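Local structure of PrgA (6Z9K) at residues 25-30 with 181-186; 16-21 with 85-90. The protein provides surface exclusion against unwanted conjugation in Enterococcus faecalis, as a cell-wall-anchored protein of which this chain is the metal-binding CAP domain. All blocks are in the same frame, centred on the assembly; numbering follows the deposited sequence.

Interaction 1 of 2, residues 25-30 with 181-186; sequences DYDTKL and LGYSHL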
ATOM      1  N   ASP A  25       4.725  -3.796  16.493  1.00 23.48           N
ATOM      2  CA  ASP A  25       3.774  -3.731  17.635  1.00 25.33           C
ATOM      3  C   ASP A  25       4.235  -2.642  18.594  1.00 23.48           C
ATOM      4  O   ASP A  25       4.023  -2.777  19.823  1.00 23.97           O
ATOM      5  CB  ASP A  25       3.643  -5.109  18.292  1.00 27.96           C
ATOM      6  CG  ASP A  25       4.936  -5.729  18.747  1.00 32.06           C
ATOM      7  OD1 ASP A  25       5.983  -5.137  18.443  1.00 34.12           O
ATOM      8  OD2 ASP A  25       4.882  -6.781  19.467  1.00 38.74           O
ATOM      9  N   TYR A  26       4.806  -1.560  18.079  1.00 20.64           N
ATOM     10  CA  TYR A  26       5.368  -0.499  18.951  1.00 20.11           C
ATOM     11  C   TYR A  26       4.259   0.067  19.864  1.00 20.74           C
ATOM     12  O   TYR A  26       4.569   0.609  20.946  1.00 19.77           O
ATOM     13  CB  TYR A  26       6.071   0.579  18.127  1.00 19.75           C
ATOM     14  CG  TYR A  26       5.193   1.572  17.392  1.00 19.18           C
ATOM     15  CD1 TYR A  26       4.600   2.643  18.055  1.00 19.10           C
ATOM     16  CD2 TYR A  26       5.061   1.494  16.020  1.00 18.26           C
ATOM     17  CE1 TYR A  26       3.823   3.568  17.377  1.00 20.45           C
ATOM     18  CE2 TYR A  26       4.267   2.409  15.332  1.00 18.57           C
ATOM     19  CZ  TYR A  26       3.670   3.457  16.013  1.00 19.09           C
ATOM     20  OH  TYR A  26       2.930   4.396  15.329  1.00 20.26           O
ATOM     21  N   ASP A  27       3.004   0.015  19.402  1.00 20.79           N
ATOM     22  CA  ASP A  27       1.871   0.603  20.169  1.00 22.13           C
ATOM     23  C   ASP A  27       1.683  -0.102  21.522  1.00 23.60           C
ATOM     24  O   ASP A  27       1.079   0.526  22.452  1.00 24.77           O
ATOM     25  CB  ASP A  27       0.590   0.578  19.313  1.00 22.04           C
ATOM     26  CG  ASP A  27       0.280  -0.815  18.832  1.00 22.94           C
ATOM     27  OD1 ASP A  27       1.060  -1.351  18.023  1.00 22.60           O
ATOM     28  OD2 ASP A  27      -0.797  -1.334  19.223  1.00 24.97           O
ATOM     29  N   THR A  28       2.112  -1.348  21.660  1.00 23.55           N
ATOM     30  CA  THR A  28       2.040  -2.088  22.935  1.00 25.62           C
ATOM     31  C   THR A  28       3.418  -2.292  23.551  1.00 25.77           C
ATOM     32  O   THR A  28       3.473  -2.470  24.773  1.00 25.75           O
ATOM     33  CB  THR A  28       1.299  -3.408  22.768  1.00 27.97           C
ATOM     34  OG1 THR A  28       1.858  -4.149  21.694  1.00 29.97           O
ATOM     35  CG2 THR A  28      -0.180  -3.213  22.523  1.00 28.52           C
ATOM     36  N   LYS A  29       4.492  -2.247  22.765  1.00 23.72           N
ATOM     37  CA  LYS A  29       5.829  -2.456  23.347  1.00 25.41           C
ATOM     38  C   LYS A  29       6.319  -1.193  24.044  1.00 24.58           C
ATOM     39  O   LYS A  29       7.123  -1.347  24.972  1.00 26.18           O
ATOM     40  CB  LYS A  29       6.828  -2.925  22.290  1.00 27.34           C
ATOM     41  CG  LYS A  29       6.474  -4.306  21.733  1.00 32.99           C
ATOM     42  CD  LYS A  29       7.679  -5.192  21.423  1.00 37.26           C
ATOM     43  CE  LYS A  29       8.463  -4.676  20.239  1.00 40.39           C
ATOM     44  NZ  LYS A  29       9.114  -5.756  19.466  1.00 41.29           N
ATOM     45  N   LEU A  30       5.976  -0.012  23.566  1.00 22.82           N
ATOM     46  CA  LEU A  30       6.553   1.263  24.016  1.00 22.77           C
ATOM     47  C   LEU A  30       5.581   1.964  24.977  1.00 23.32           C
ATOM     48  O   LEU A  30       4.358   1.703  24.943  1.00 24.21           O
ATOM     49  CB  LEU A  30       6.881   2.160  22.828  1.00 22.06           C
ATOM     50  CG  LEU A  30       7.873   1.597  21.794  1.00 21.06           C
ATOM     51  CD1 LEU A  30       8.100   2.620  20.710  1.00 20.97           C
ATOM     52  CD2 LEU A  30       9.190   1.170  22.454  1.00 22.14           C
ATOM     53  N   LEU A 181      -7.033   4.929  14.987  1.00 27.65           N
ATOM     54  CA  LEU A 181      -7.711   3.805  14.282  1.00 28.52           C
ATOM     55  C   LEU A 181      -7.254   2.487  14.920  1.00 27.61           C
ATOM     56  O   LEU A 181      -7.297   1.380  14.236  1.00 30.14           O
ATOM     57  CB  LEU A 181      -7.344   3.920  12.798  1.00 29.72           C
ATOM     58  CG  LEU A 181      -7.922   5.139  12.064  1.00 32.97           C
ATOM     59  CD1 LEU A 181      -7.267   5.306  10.703  1.00 31.71           C
ATOM     60  CD2 LEU A 181      -9.439   5.033  11.926  1.00 33.75           C
ATOM     61  N   GLY A 182      -6.740   2.617  16.148  1.00 25.70           N
ATOM     62  CA  GLY A 182      -6.284   1.516  17.005  1.00 25.38           C
ATOM     63  C   GLY A 182      -5.154   0.714  16.403  1.00 23.44           C
ATOM     64  O   GLY A 182      -5.098  -0.489  16.650  1.00 23.57           O
ATOM     65  N   TYR A 183      -4.329   1.334  15.556  1.00 21.57           N
ATOM     66  CA  TYR A 183      -3.177   0.655  14.917  1.00 20.12           C
ATOM     67  C   TYR A 183      -3.569  -0.569  14.104  1.00 19.64           C
ATOM     68  O   TYR A 183      -2.685  -1.360  13.830  1.00 19.40           O
ATOM     69  CB  TYR A 183      -2.173   0.323  16.027  1.00 20.93           C
ATOM     70  CG  TYR A 183      -1.638   1.570  16.691  1.00 21.08           C
ATOM     71  CD1 TYR A 183      -0.706   2.358  16.040  1.00 20.93           C
ATOM     72  CD2 TYR A 183      -2.097   2.001  17.916  1.00 22.03           C
ATOM     73  CE1 TYR A 183      -0.227   3.532  16.590  1.00 21.30           C
ATOM     74  CE2 TYR A 183      -1.603   3.167  18.497  1.00 22.92           C
ATOM     75  CZ  TYR A 183      -0.661   3.938  17.830  1.00 22.24           C
ATOM     76  OH  TYR A 183      -0.215   5.113  18.372  1.00 23.04           O
ATOM     77  N   SER A 184      -4.807  -0.659  13.594  1.00 19.54           N
ATOM     78  CA  SER A 184      -5.185  -1.810  12.734  1.00 20.89           C
ATOM     79  C   SER A 184      -4.341  -1.832  11.460  1.00 18.35           C
ATOM     80  O   SER A 184      -4.006  -2.937  10.954  1.00 17.61           O
ATOM     81  CB  SER A 184      -6.652  -1.781  12.430  1.00 24.53           C
ATOM     82  OG  SER A 184      -6.956  -0.543  11.866  1.00 29.64           O
ATOM     83  N   HIS A 185      -4.046  -0.677  10.877  1.00 18.15           N
ATOM     84  CA  HIS A 185      -3.300  -0.654   9.586  1.00 17.62           C
ATOM     85  C   HIS A 185      -1.812  -0.939   9.784  1.00 17.44           C
ATOM     86  O   HIS A 185      -1.212  -1.691   9.003  1.00 17.63           O
ATOM     87  CB  HIS A 185      -3.393   0.705   8.914  1.00 18.93           C
ATOM     88  CG  HIS A 185      -4.803   1.113   8.741  1.00 21.45           C
ATOM     89  ND1 HIS A 185      -5.419   1.993   9.607  1.00 23.93           N
ATOM     90  CD2 HIS A 185      -5.751   0.658   7.904  1.00 22.78           C
ATOM     91  CE1 HIS A 185      -6.706   2.104   9.269  1.00 24.87           C
ATOM     92  NE2 HIS A 185      -6.944   1.300   8.213  1.00 25.56           N
ATOM     93  N   LEU A 186      -1.240  -0.359  10.818  1.00 17.70           N
ATOM     94  CA  LEU A 186       0.142  -0.751  11.218  1.00 17.19           C
ATOM     95  C   LEU A 186       0.232  -2.282  11.306  1.00 16.97           C
ATOM     96  O   LEU A 186       1.166  -2.903  10.692  1.00 17.13           O
ATOM     97  CB  LEU A 186       0.525  -0.087  12.533  1.00 17.78           C
ATOM     98  CG  LEU A 186       1.798  -0.643  13.164  1.00 17.91           C
ATOM     99  CD1 LEU A 186       3.006  -0.179  12.395  1.00 17.85           C
ATOM    100  CD2 LEU A 186       1.897  -0.220  14.622  1.00 19.44           C
TER
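Asp27 lays its side chain over one face of the Tyr183 ring, and following it outward from the backbone accounts for much of the contact. Its CB sits 3.5 Å from the ring centroid, only 17° off the normal, a CH-pi contact displaced toward the CD2 side of the ring. With chi1 at 56°, CG falls between the backbone N and the carbonyl carbon, and this carries the carboxylate toward the CG and CB end of Tyr183: CG lies 3.7 Å from Tyr183 CG, and the carboxylate and ring planes are 25° apart, stacked. At the tip OD2 passes near Tyr183 CB, while OD1 meets Leu186 CD2 at 3.7 Å and takes a hydrogen bond from His187 NE2 just beyond. The contact thus joins the short helix 26-29 to the start of helix 184-189, where Tyr183 holds the N-cap position and a type I' turn from Leu181 to Ser184 leads in; His185, the residue after Ser184, binds the magnesium ion of this CAP domain. Tyr26 completes the interface. Its ring stands steeply oblique to that of Tyr183, and its OH reaches the ring edge at Tyr183 CE1, 3.5 Å away. Leu186 CD2 packs against Tyr26 CE2 at 3.6 Å. Both tyrosine hydroxyls hydrogen-bond to one carboxylate oxygen, OE2 of Glu39 on helix 32-45.

Interaction 2 of 2, residues 16-21 with 85-90; sequences INLPPK and NDVRKK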
ATOM      1  N   ILE A  16      10.992   4.586   3.081  1.00 18.87           N
ATOM      2  CA  ILE A  16      10.441   5.156   4.323  1.00 19.34           C
ATOM      3  C   ILE A  16      11.529   5.159   5.382  1.00 19.63           C
ATOM      4  O   ILE A  16      12.187   4.111   5.616  1.00 20.86           O
ATOM      5  CB  ILE A  16       9.163   4.409   4.738  1.00 20.15           C
ATOM      6  CG1 ILE A  16       8.112   4.584   3.636  1.00 22.11           C
ATOM      7  CG2 ILE A  16       8.654   4.930   6.070  1.00 20.49           C
ATOM      8  CD1 ILE A  16       7.032   3.584   3.733  1.00 24.56           C
ATOM      9  N   ASN A  17      11.684   6.276   6.038  1.00 18.27           N
ATOM     10  CA  ASN A  17      12.762   6.402   7.059  1.00 19.55           C
ATOM     11  C   ASN A  17      12.243   5.911   8.407  1.00 19.37           C
ATOM     12  O   ASN A  17      11.240   6.465   8.899  1.00 20.24           O
ATOM     13  CB  ASN A  17      13.211   7.847   7.153  1.00 19.77           C
ATOM     14  CG  ASN A  17      13.742   8.353   5.830  1.00 21.30           C
ATOM     15  OD1 ASN A  17      14.648   7.726   5.276  1.00 22.00           O
ATOM     16  ND2 ASN A  17      13.152   9.425   5.309  1.00 21.62           N
ATOM     17  N   LEU A  18      12.842   4.857   8.958  1.00 18.71           N
ATOM     18  CA  LEU A  18      12.292   4.277  10.192  1.00 18.41           C
ATOM     19  C   LEU A  18      12.909   5.007  11.362  1.00 17.71           C
ATOM     20  O   LEU A  18      14.109   5.286  11.413  1.00 19.73           O
ATOM     21  CB  LEU A  18      12.554   2.778  10.304  1.00 18.75           C
ATOM     22  CG  LEU A  18      11.988   1.949   9.164  1.00 19.50           C
ATOM     23  CD1 LEU A  18      12.233   0.473   9.416  1.00 19.79           C
ATOM     24  CD2 LEU A  18      10.521   2.227   8.947  1.00 20.08           C
ATOM     25  N   PRO A  19      12.095   5.286  12.385  1.00 17.09           N
ATOM     26  CA  PRO A  19      12.590   5.920  13.606  1.00 17.78           C
ATOM     27  C   PRO A  19      13.190   4.887  14.542  1.00 17.73           C
ATOM     28  O   PRO A  19      12.902   3.684  14.435  1.00 18.34           O
ATOM     29  CB  PRO A  19      11.303   6.464  14.228  1.00 17.72           C
ATOM     30  CG  PRO A  19      10.265   5.460  13.826  1.00 16.93           C
ATOM     31  CD  PRO A  19      10.639   5.071  12.407  1.00 16.65           C
ATOM     32  N   PRO A  20      14.014   5.315  15.516  1.00 18.13           N
ATOM     33  CA  PRO A  20      14.442   4.404  16.568  1.00 18.89           C
ATOM     34  C   PRO A  20      13.265   3.811  17.328  1.00 18.23           C
ATOM     35  O   PRO A  20      12.228   4.481  17.474  1.00 18.16           O
ATOM     36  CB  PRO A  20      15.291   5.294  17.497  1.00 19.08           C
ATOM     37  CG  PRO A  20      15.678   6.479  16.649  1.00 18.81           C
ATOM     38  CD  PRO A  20      14.476   6.688  15.735  1.00 18.20           C
ATOM     39  N   LYS A  21      13.404   2.551  17.730  1.00 18.03           N
ATOM     40  CA  LYS A  21      12.418   1.789  18.524  1.00 18.82           C
ATOM     41  C   LYS A  21      11.212   1.395  17.702  1.00 18.08           C
ATOM     42  O   LYS A  21      10.297   0.808  18.253  1.00 18.06           O
ATOM     43  CB  LYS A  21      11.954   2.549  19.769  1.00 19.27           C
ATOM     44  CG  LYS A  21      13.100   3.029  20.620  1.00 20.14           C
ATOM     45  CD  LYS A  21      12.583   3.568  21.912  1.00 20.83           C
ATOM     46  CE  LYS A  21      13.626   4.364  22.624  1.00 21.57           C
ATOM     47  NZ  LYS A  21      13.129   4.950  23.889  1.00 21.87           N
ATOM     48  N   ASN A  85       7.982  -3.637   1.343  1.00 15.55           N
ATOM     49  CA  ASN A  85       8.970  -4.733   1.519  1.00 16.58           C
ATOM     50  C   ASN A  85      10.253  -4.163   2.135  1.00 17.48           C
ATOM     51  O   ASN A  85      10.920  -4.896   2.884  1.00 18.78           O
ATOM     52  CB  ASN A  85       9.326  -5.458   0.233  1.00 17.05           C
ATOM     53  CG  ASN A  85       8.343  -6.552  -0.111  1.00 17.45           C
ATOM     54  OD1 ASN A  85       7.614  -6.981   0.792  1.00 18.96           O
ATOM     55  ND2 ASN A  85       8.422  -7.060  -1.351  1.00 17.31           N
ATOM     56  N   ASP A  86      10.607  -2.931   1.828  1.00 17.60           N
ATOM     57  CA  ASP A  86      11.823  -2.314   2.408  1.00 19.81           C
ATOM     58  C   ASP A  86      11.645  -2.315   3.935  1.00 18.66           C
ATOM     59  O   ASP A  86      12.570  -2.689   4.648  1.00 20.33           O
ATOM     60  CB  ASP A  86      12.066  -0.969   1.750  1.00 20.89           C
ATOM     61  CG  ASP A  86      13.234  -0.183   2.320  1.00 25.68           C
ATOM     62  OD1 ASP A  86      14.338  -0.686   2.200  1.00 29.26           O
ATOM     63  OD2 ASP A  86      13.010   0.917   2.877  1.00 29.46           O
ATOM     64  N   VAL A  87      10.491  -1.898   4.430  1.00 17.34           N
ATOM     65  CA  VAL A  87      10.217  -1.846   5.879  1.00 16.20           C
ATOM     66  C   VAL A  87      10.146  -3.282   6.389  1.00 16.67           C
ATOM     67  O   VAL A  87      10.748  -3.634   7.396  1.00 16.41           O
ATOM     68  CB  VAL A  87       8.909  -1.087   6.126  1.00 16.13           C
ATOM     69  CG1 VAL A  87       8.480  -1.117   7.563  1.00 15.84           C
ATOM     70  CG2 VAL A  87       9.037   0.334   5.632  1.00 16.41           C
ATOM     71  N   ARG A  88       9.400  -4.145   5.696  1.00 16.44           N
ATOM     72  CA  ARG A  88       9.189  -5.534   6.183  1.00 16.76           C
ATOM     73  C   ARG A  88      10.539  -6.255   6.287  1.00 17.70           C
ATOM     74  O   ARG A  88      10.768  -6.955   7.319  1.00 18.79           O
ATOM     75  CB  ARG A  88       8.221  -6.257   5.255  1.00 16.84           C
ATOM     76  CG  ARG A  88       6.796  -5.775   5.453  1.00 16.74           C
ATOM     77  CD  ARG A  88       5.796  -6.490   4.580  1.00 16.84           C
ATOM     78  NE  ARG A  88       5.661  -7.917   4.871  1.00 17.26           N
ATOM     79  CZ  ARG A  88       4.805  -8.471   5.710  1.00 17.15           C
ATOM     80  NH1 ARG A  88       3.845  -7.773   6.300  1.00 17.35           N
ATOM     81  NH2 ARG A  88       4.900  -9.762   5.945  1.00 18.39           N
ATOM     82  N   LYS A  89      11.432  -6.081   5.310  1.00 17.84           N
ATOM     83  CA  LYS A  89      12.740  -6.750   5.319  1.00 20.00           C
ATOM     84  C   LYS A  89      13.539  -6.218   6.528  1.00 19.23           C
ATOM     85  O   LYS A  89      14.197  -7.042   7.246  1.00 19.72           O
ATOM     86  CB  LYS A  89      13.499  -6.507   4.015  1.00 22.48           C
ATOM     87  CG  LYS A  89      14.824  -7.264   3.953  1.00 26.43           C
ATOM     88  CD  LYS A  89      15.438  -7.184   2.601  1.00 30.53           C
ATOM     89  CE  LYS A  89      16.571  -8.176   2.453  1.00 35.37           C
ATOM     90  NZ  LYS A  89      17.324  -7.922   1.197  1.00 38.12           N
ATOM     91  N   LYS A  90      13.464  -4.937   6.829  1.00 17.77           N
ATOM     92  CA  LYS A  90      14.258  -4.412   7.980  1.00 18.79           C
ATOM     93  C   LYS A  90      13.760  -5.067   9.266  1.00 19.03           C
ATOM     94  O   LYS A  90      14.585  -5.273  10.171  1.00 20.11           O
ATOM     95  CB  LYS A  90      14.165  -2.897   8.059  1.00 18.55           C
ATOM     96  CG  LYS A  90      14.980  -2.228   6.956  1.00 20.33           C
ATOM     97  CD  LYS A  90      14.800  -0.745   6.882  1.00 21.07           C
ATOM     98  CE  LYS A  90      15.723  -0.097   5.855  1.00 24.19           C
ATOM     99  NZ  LYS A  90      15.480   1.372   5.815  1.00 26.49           N
TER
HETATM  100  O   HOH W   1      10.562   1.923   2.393  1.00 19.88           O
HETATM  101  O   HOH W   2      12.702   1.576   5.300  1.00 33.88           O
HETATM  102  O   HOH W   3      15.212   3.605   7.872  1.00 32.69           O
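The last turns of helix 70-90 in the CAP domain meet the irregular N-terminal segment 16-21, which runs past the helix without forming a strand or a helix of its own. Leu18 and Val87 make the apolar centre of this meeting, their side chains crossing at a slant, with Leu18 CD2 4.1 Å from Val87 CG2. The same CG2 faces Ile16 CB at 4.2 Å, so one methyl of the helix serves two residues of the segment. Placed beside its backbone N, Val87 CG2 comes nearer to Ile16 than CG1, which is turned anti to that nitrogen (chi1 174°). Leu18 uses its other methyl on Lys90: CD1 lies 3.8 Å from Lys90 CD, against the aliphatic part of an extended chain.

Polar groups meet through water rather than by direct hydrogen bonds. One water accepts from Ile16 N and donates to Asp86 OD2 at 2.7 Å. A second donates to Ile16 O at 2.6 Å and also to Asp86 OD2, while accepting from Lys90 NZ. A third accepts from Leu18 N and, at 3.0 Å, from Lys90 NZ. Asp86 OD2 therefore receives two water bonds, and its salt bridge to Lys90 NZ, one helical turn along, is long at 3.9 Å. The main salt-bridge partner of the ammonium is Glu240, whose negative charge would be expected to help balance it.

Around this contact, Ile16 and Leu18 also pack on Phe176 of helix 160-176, Pro19 reaches Leu38 and Ala42 of helix 32-45, and Asn17 OD1 hydrogen-bonds to Lys239 of the C-terminal helix 239-245, which also carries Glu240. Segment 16-21 is thus set among four helices.

In the fold
From the N terminus, the chain first passes through 16-21, whose contact with 85-90 in interaction 2 closes a loop containing helices 26-29, 32-45 and 53-57 and most of helix 70-90. A few residues later comes 25-30, whose partner 181-186 arrives much farther on, after helix 160-176; interaction 1 therefore closes a longer loop. The segments alternate along the sequence, so the two loops cross rather than nest. The centres of the two contacts lie about 15 Å apart, and the contacts touch where Leu30 packs on the backbone of Lys21. Together they join the N-terminal region to two parts of the domain, the end of helix 70-90 and the magnesium-binding helix 184-189.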